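Long-range contact in collagen adhesin (Enterococcus faecalis, PDB 2OKM), which probably binds collagen at the bacterial surface, this chain being the collagen-binding subdomain of a longer protein anchored to the cell wall: residues A[24-38]-A[90-104]. Numbering follows the deposited sequence.
Sequences LNVNLNKSDVTEDIS and LRFYRDKARFTSFIV
Strands 24-26 and 101-104 run antiparallel, their axes 4.8 Å apart, with L24-V104 and V26-F102 as hydrogen-bonded pairs, while I37 and F92 form a second hydrogen-bonded pair in the other sheet. Between the sheets, V26 CG2 meets F92 CZ at 4.0 Å, and L24 CD1 meets L90 CD2; F72 closes on the F92 ring at a steep angle. I37 CD1 and V33 CG2 both rest on A97 CB, which carries this apolar layer into the connecting loops. There, R98 grips D32 side-on: NE donates to OD2 (2.7 Å) and NH2 to OD1 (2.9 Å), both on the syn side, the two planes only 14° apart. The D32 carboxylate also stacks on F99, CG lying 3.4 Å from ring atom CZ; with CG anti to the backbone N (chi1 -167°), it turns its oxygen edge to R98 and one flat face to the F99 ring. R94 NE donates to V33 O (2.8 Å), and a water joins R94 NH2 to V33 O and D32 OD1. D36 divides its oxygens: OD1 takes the backbone N of R94 (2.9 Å), whereas the anti lone pair of OD2 receives R91 NH1 (3.0 Å) in a salt bridge with planes 82° apart. S38 OG sits over the face of that R91 guanidinium. N27 ties down its own turn, OD1 accepting from S31 N and ND2 donating to S31 O, which also accepts F99 N. Two chain connections, 27-36 and 93-100, thus cross side by side from one antiparallel sheet to the other at one end of the beta sandwich of this collagen-binding domain.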
# COMPACT_ATOMS: atom_id res chain seq x y z
N LEU A 24 -3.27 0.23 -1.08
CA LEU A 24 -2.03 0.26 -1.85
C LEU A 24 -2.21 -0.87 -2.85
O LEU A 24 -2.26 -2.04 -2.48
CB LEU A 24 -0.82 -0.01 -0.94
CG LEU A 24 -0.71 0.90 0.29
CD1 LEU A 24 0.55 0.52 1.05
CD2 LEU A 24 -0.65 2.37 -0.12
N ASN A 25 -2.34 -0.51 -4.13
CA ASN A 25 -2.57 -1.49 -5.19
C ASN A 25 -1.29 -1.80 -5.93
O ASN A 25 -0.84 -1.02 -6.77
CB ASN A 25 -3.64 -0.95 -6.12
CG ASN A 25 -4.96 -0.73 -5.41
OD1 ASN A 25 -5.69 -1.69 -5.14
ND2 ASN A 25 -5.25 0.51 -5.07
N VAL A 26 -0.72 -2.96 -5.63
CA VAL A 26 0.55 -3.36 -6.19
C VAL A 26 0.53 -4.46 -7.25
O VAL A 26 0.08 -5.58 -6.99
CB VAL A 26 1.49 -3.80 -5.05
CG1 VAL A 26 2.90 -4.05 -5.59
CG2 VAL A 26 1.50 -2.75 -3.95
N ASN A 27 1.03 -4.13 -8.43
CA ASN A 27 1.15 -5.08 -9.53
C ASN A 27 -0.15 -5.85 -9.83
O ASN A 27 -0.14 -7.07 -9.94
CB ASN A 27 2.29 -6.05 -9.19
CG ASN A 27 2.74 -6.88 -10.38
OD1 ASN A 27 2.61 -6.46 -11.53
ND2 ASN A 27 3.31 -8.04 -10.10
N LEU A 28 -1.26 -5.12 -9.97
CA LEU A 28 -2.54 -5.77 -10.25
C LEU A 28 -2.54 -6.58 -11.54
O LEU A 28 -3.29 -7.55 -11.66
CB LEU A 28 -3.67 -4.73 -10.27
CG LEU A 28 -4.29 -4.37 -8.91
CD1 LEU A 28 -3.23 -3.96 -7.92
CD2 LEU A 28 -5.32 -3.27 -9.10
N ASN A 29 -1.70 -6.21 -12.50
CA ASN A 29 -1.65 -6.96 -13.75
C ASN A 29 -0.72 -8.16 -13.66
O ASN A 29 -0.49 -8.86 -14.65
CB ASN A 29 -1.25 -6.06 -14.91
CG ASN A 29 -2.38 -5.13 -15.32
OD1 ASN A 29 -2.41 -3.97 -14.96
ND2 ASN A 29 -3.34 -5.67 -16.08
N LYS A 30 -0.18 -8.39 -12.47
CA LYS A 30 0.69 -9.52 -12.22
C LYS A 30 1.85 -9.66 -13.19
O LYS A 30 2.06 -10.71 -13.80
CB LYS A 30 -0.15 -10.80 -12.22
CG LYS A 30 -1.26 -10.80 -11.16
CD LYS A 30 -2.16 -12.01 -11.26
CE LYS A 30 -3.57 -11.63 -11.71
NZ LYS A 30 -4.59 -11.82 -10.63
N SER A 31 2.64 -8.59 -13.31
CA SER A 31 3.82 -8.59 -14.17
C SER A 31 4.96 -9.23 -13.39
O SER A 31 4.88 -9.41 -12.18
CB SER A 31 4.22 -7.16 -14.53
OG SER A 31 3.16 -6.45 -15.15
N ASP A 32 6.02 -9.59 -14.10
CA ASP A 32 7.19 -10.16 -13.44
C ASP A 32 7.96 -8.95 -12.90
O ASP A 32 7.74 -7.83 -13.35
CB ASP A 32 8.06 -10.91 -14.47
CG ASP A 32 9.10 -11.79 -13.82
OD1 ASP A 32 9.89 -12.43 -14.56
OD2 ASP A 32 9.15 -11.86 -12.57
N VAL A 33 8.82 -9.18 -11.92
CA VAL A 33 9.65 -8.11 -11.35
C VAL A 33 11.06 -8.66 -11.20
O VAL A 33 11.23 -9.87 -11.01
CB VAL A 33 9.13 -7.64 -9.96
CG1 VAL A 33 7.78 -6.96 -10.11
CG2 VAL A 33 9.04 -8.82 -9.01
N THR A 34 12.06 -7.80 -11.31
CA THR A 34 13.46 -8.23 -11.21
C THR A 34 14.14 -7.86 -9.89
O THR A 34 15.29 -8.24 -9.66
CB THR A 34 14.30 -7.65 -12.36
OG1 THR A 34 14.24 -6.22 -12.33
CG2 THR A 34 13.78 -8.14 -13.70
N GLU A 35 13.43 -7.13 -9.04
CA GLU A 35 13.97 -6.73 -7.75
C GLU A 35 12.82 -6.53 -6.78
O GLU A 35 11.65 -6.64 -7.16
CB GLU A 35 14.77 -5.43 -7.86
CG GLU A 35 13.99 -4.27 -8.45
CD GLU A 35 14.74 -2.95 -8.36
OE1 GLU A 35 15.98 -2.96 -8.53
OE2 GLU A 35 14.09 -1.91 -8.13
N ASP A 36 13.15 -6.26 -5.52
CA ASP A 36 12.12 -6.03 -4.51
C ASP A 36 11.34 -4.79 -4.92
O ASP A 36 11.79 -3.99 -5.74
CB ASP A 36 12.74 -5.74 -3.14
CG ASP A 36 13.53 -6.90 -2.58
OD1 ASP A 36 13.38 -8.04 -3.05
OD2 ASP A 36 14.30 -6.66 -1.62
N ILE A 37 10.16 -4.63 -4.33
CA ILE A 37 9.32 -3.47 -4.56
C ILE A 37 9.39 -2.74 -3.23
O ILE A 37 9.07 -3.32 -2.19
CB ILE A 37 7.85 -3.85 -4.82
CG1 ILE A 37 7.76 -4.76 -6.05
CG2 ILE A 37 7.02 -2.59 -5.01
CD1 ILE A 37 6.39 -5.40 -6.22
N SER A 38 9.82 -1.48 -3.24
CA SER A 38 9.96 -0.73 -2.00
C SER A 38 9.13 0.54 -1.99
O SER A 38 9.29 1.40 -2.86
CB SER A 38 11.43 -0.38 -1.76
OG SER A 38 12.22 -1.55 -1.72
N LEU A 90 7.34 -0.00 3.29
CA LEU A 90 6.88 -1.36 3.04
C LEU A 90 7.60 -1.96 1.84
O LEU A 90 7.62 -1.37 0.76
CB LEU A 90 5.36 -1.35 2.79
CG LEU A 90 4.67 -2.67 2.46
CD1 LEU A 90 4.91 -3.68 3.57
CD2 LEU A 90 3.18 -2.42 2.28
N ARG A 91 8.20 -3.12 2.05
CA ARG A 91 8.93 -3.81 1.00
C ARG A 91 8.34 -5.17 0.69
O ARG A 91 7.92 -5.90 1.59
CB ARG A 91 10.39 -3.98 1.42
CG ARG A 91 11.21 -4.84 0.49
CD ARG A 91 12.65 -4.89 0.96
NE ARG A 91 13.28 -3.57 1.09
CZ ARG A 91 14.15 -3.07 0.23
NH1 ARG A 91 14.49 -3.77 -0.83
NH2 ARG A 91 14.71 -1.88 0.44
N PHE A 92 8.27 -5.50 -0.60
CA PHE A 92 7.77 -6.79 -1.08
C PHE A 92 8.98 -7.46 -1.70
O PHE A 92 9.59 -6.91 -2.63
CB PHE A 92 6.70 -6.60 -2.16
CG PHE A 92 5.49 -5.85 -1.69
CD1 PHE A 92 4.36 -6.54 -1.25
CD2 PHE A 92 5.48 -4.46 -1.68
CE1 PHE A 92 3.23 -5.85 -0.82
CE2 PHE A 92 4.36 -3.76 -1.25
CZ PHE A 92 3.23 -4.45 -0.82
N TYR A 93 9.35 -8.63 -1.20
CA TYR A 93 10.51 -9.34 -1.74
C TYR A 93 10.25 -9.84 -3.15
O TYR A 93 9.15 -10.29 -3.48
CB TYR A 93 10.91 -10.49 -0.82
CG TYR A 93 11.24 -10.07 0.60
CD1 TYR A 93 11.96 -8.90 0.85
CD2 TYR A 93 10.87 -10.86 1.68
CE1 TYR A 93 12.29 -8.52 2.15
CE2 TYR A 93 11.20 -10.49 2.99
CZ TYR A 93 11.91 -9.33 3.22
OH TYR A 93 12.22 -8.95 4.50
N ARG A 94 11.29 -9.77 -3.98
CA ARG A 94 11.23 -10.17 -5.38
C ARG A 94 10.52 -11.48 -5.69
O ARG A 94 9.53 -11.50 -6.44
CB ARG A 94 12.66 -10.22 -5.93
CG ARG A 94 12.79 -10.25 -7.45
CD ARG A 94 12.41 -11.59 -8.05
NE ARG A 94 12.75 -11.66 -9.48
CZ ARG A 94 13.91 -12.08 -9.96
NH1 ARG A 94 14.87 -12.49 -9.14
NH2 ARG A 94 14.12 -12.10 -11.27
N ASP A 95 11.01 -12.58 -5.14
CA ASP A 95 10.44 -13.88 -5.45
C ASP A 95 8.94 -14.05 -5.36
O ASP A 95 8.31 -14.47 -6.34
CB ASP A 95 11.12 -14.98 -4.62
CG ASP A 95 12.38 -15.50 -5.27
OD1 ASP A 95 12.83 -16.60 -4.88
OD2 ASP A 95 12.91 -14.82 -6.17
N LYS A 96 8.34 -13.74 -4.22
CA LYS A 96 6.91 -13.91 -4.09
C LYS A 96 6.08 -12.79 -4.72
O LYS A 96 4.85 -12.87 -4.77
CB LYS A 96 6.53 -14.12 -2.62
CG LYS A 96 7.01 -15.48 -2.09
CD LYS A 96 6.37 -15.88 -0.77
CE LYS A 96 6.85 -17.27 -0.35
NZ LYS A 96 6.15 -17.79 0.86
N ALA A 97 6.76 -11.77 -5.24
CA ALA A 97 6.07 -10.67 -5.90
C ALA A 97 5.98 -10.93 -7.40
O ALA A 97 5.17 -10.30 -8.09
CB ALA A 97 6.80 -9.36 -5.63
N ARG A 98 6.80 -11.84 -7.92
CA ARG A 98 6.76 -12.15 -9.35
C ARG A 98 5.37 -12.66 -9.75
O ARG A 98 4.87 -13.61 -9.16
CB ARG A 98 7.80 -13.21 -9.70
CG ARG A 98 9.23 -12.84 -9.38
CD ARG A 98 10.19 -13.91 -9.86
NE ARG A 98 10.24 -13.98 -11.32
CZ ARG A 98 10.92 -14.90 -12.00
NH1 ARG A 98 11.61 -15.84 -11.36
NH2 ARG A 98 10.90 -14.89 -13.33
N PHE A 99 4.77 -12.01 -10.75
CA PHE A 99 3.46 -12.40 -11.26
C PHE A 99 2.39 -12.44 -10.18
O PHE A 99 1.41 -13.19 -10.29
CB PHE A 99 3.55 -13.77 -11.95
CG PHE A 99 4.68 -13.89 -12.93
CD1 PHE A 99 5.81 -14.65 -12.62
CD2 PHE A 99 4.63 -13.24 -14.15
CE1 PHE A 99 6.87 -14.74 -13.52
CE2 PHE A 99 5.68 -13.32 -15.05
CZ PHE A 99 6.81 -14.08 -14.74
N THR A 100 2.56 -11.62 -9.16
CA THR A 100 1.62 -11.60 -8.04
C THR A 100 1.18 -10.19 -7.68
O THR A 100 2.00 -9.27 -7.62
CB THR A 100 2.28 -12.28 -6.81
OG1 THR A 100 2.66 -13.62 -7.15
CG2 THR A 100 1.31 -12.32 -5.64
N SER A 101 -0.12 -10.02 -7.44
CA SER A 101 -0.64 -8.71 -7.07
C SER A 101 -0.92 -8.65 -5.58
O SER A 101 -1.21 -9.66 -4.94
CB SER A 101 -1.94 -8.42 -7.84
OG SER A 101 -2.96 -9.32 -7.49
N PHE A 102 -0.80 -7.45 -5.02
CA PHE A 102 -1.05 -7.23 -3.60
C PHE A 102 -1.94 -6.01 -3.42
O PHE A 102 -1.65 -4.94 -3.95
CB PHE A 102 0.25 -6.91 -2.85
CG PHE A 102 1.31 -7.97 -2.96
CD1 PHE A 102 1.51 -8.88 -1.92
CD2 PHE A 102 2.13 -8.05 -4.09
CE1 PHE A 102 2.52 -9.85 -2.01
CE2 PHE A 102 3.13 -9.01 -4.18
CZ PHE A 102 3.32 -9.92 -3.14
N ILE A 103 -3.04 -6.17 -2.70
CA ILE A 103 -3.86 -5.01 -2.38
C ILE A 103 -3.71 -4.91 -0.87
O ILE A 103 -4.14 -5.80 -0.13
CB ILE A 103 -5.34 -5.18 -2.76
CG1 ILE A 103 -5.46 -5.17 -4.29
CG2 ILE A 103 -6.16 -4.03 -2.17
CD1 ILE A 103 -6.87 -5.40 -4.80
N VAL A 104 -3.04 -3.86 -0.43
CA VAL A 104 -2.80 -3.65 0.99
C VAL A 104 -3.86 -2.71 1.52
O VAL A 104 -4.00 -1.59 1.04
CB VAL A 104 -1.40 -3.02 1.24
CG1 VAL A 104 -1.10 -2.99 2.74
CG2 VAL A 104 -0.34 -3.82 0.50
O HOH W 1 -4.55 -9.30 -9.65
O HOH W 2 12.47 -11.47 -13.52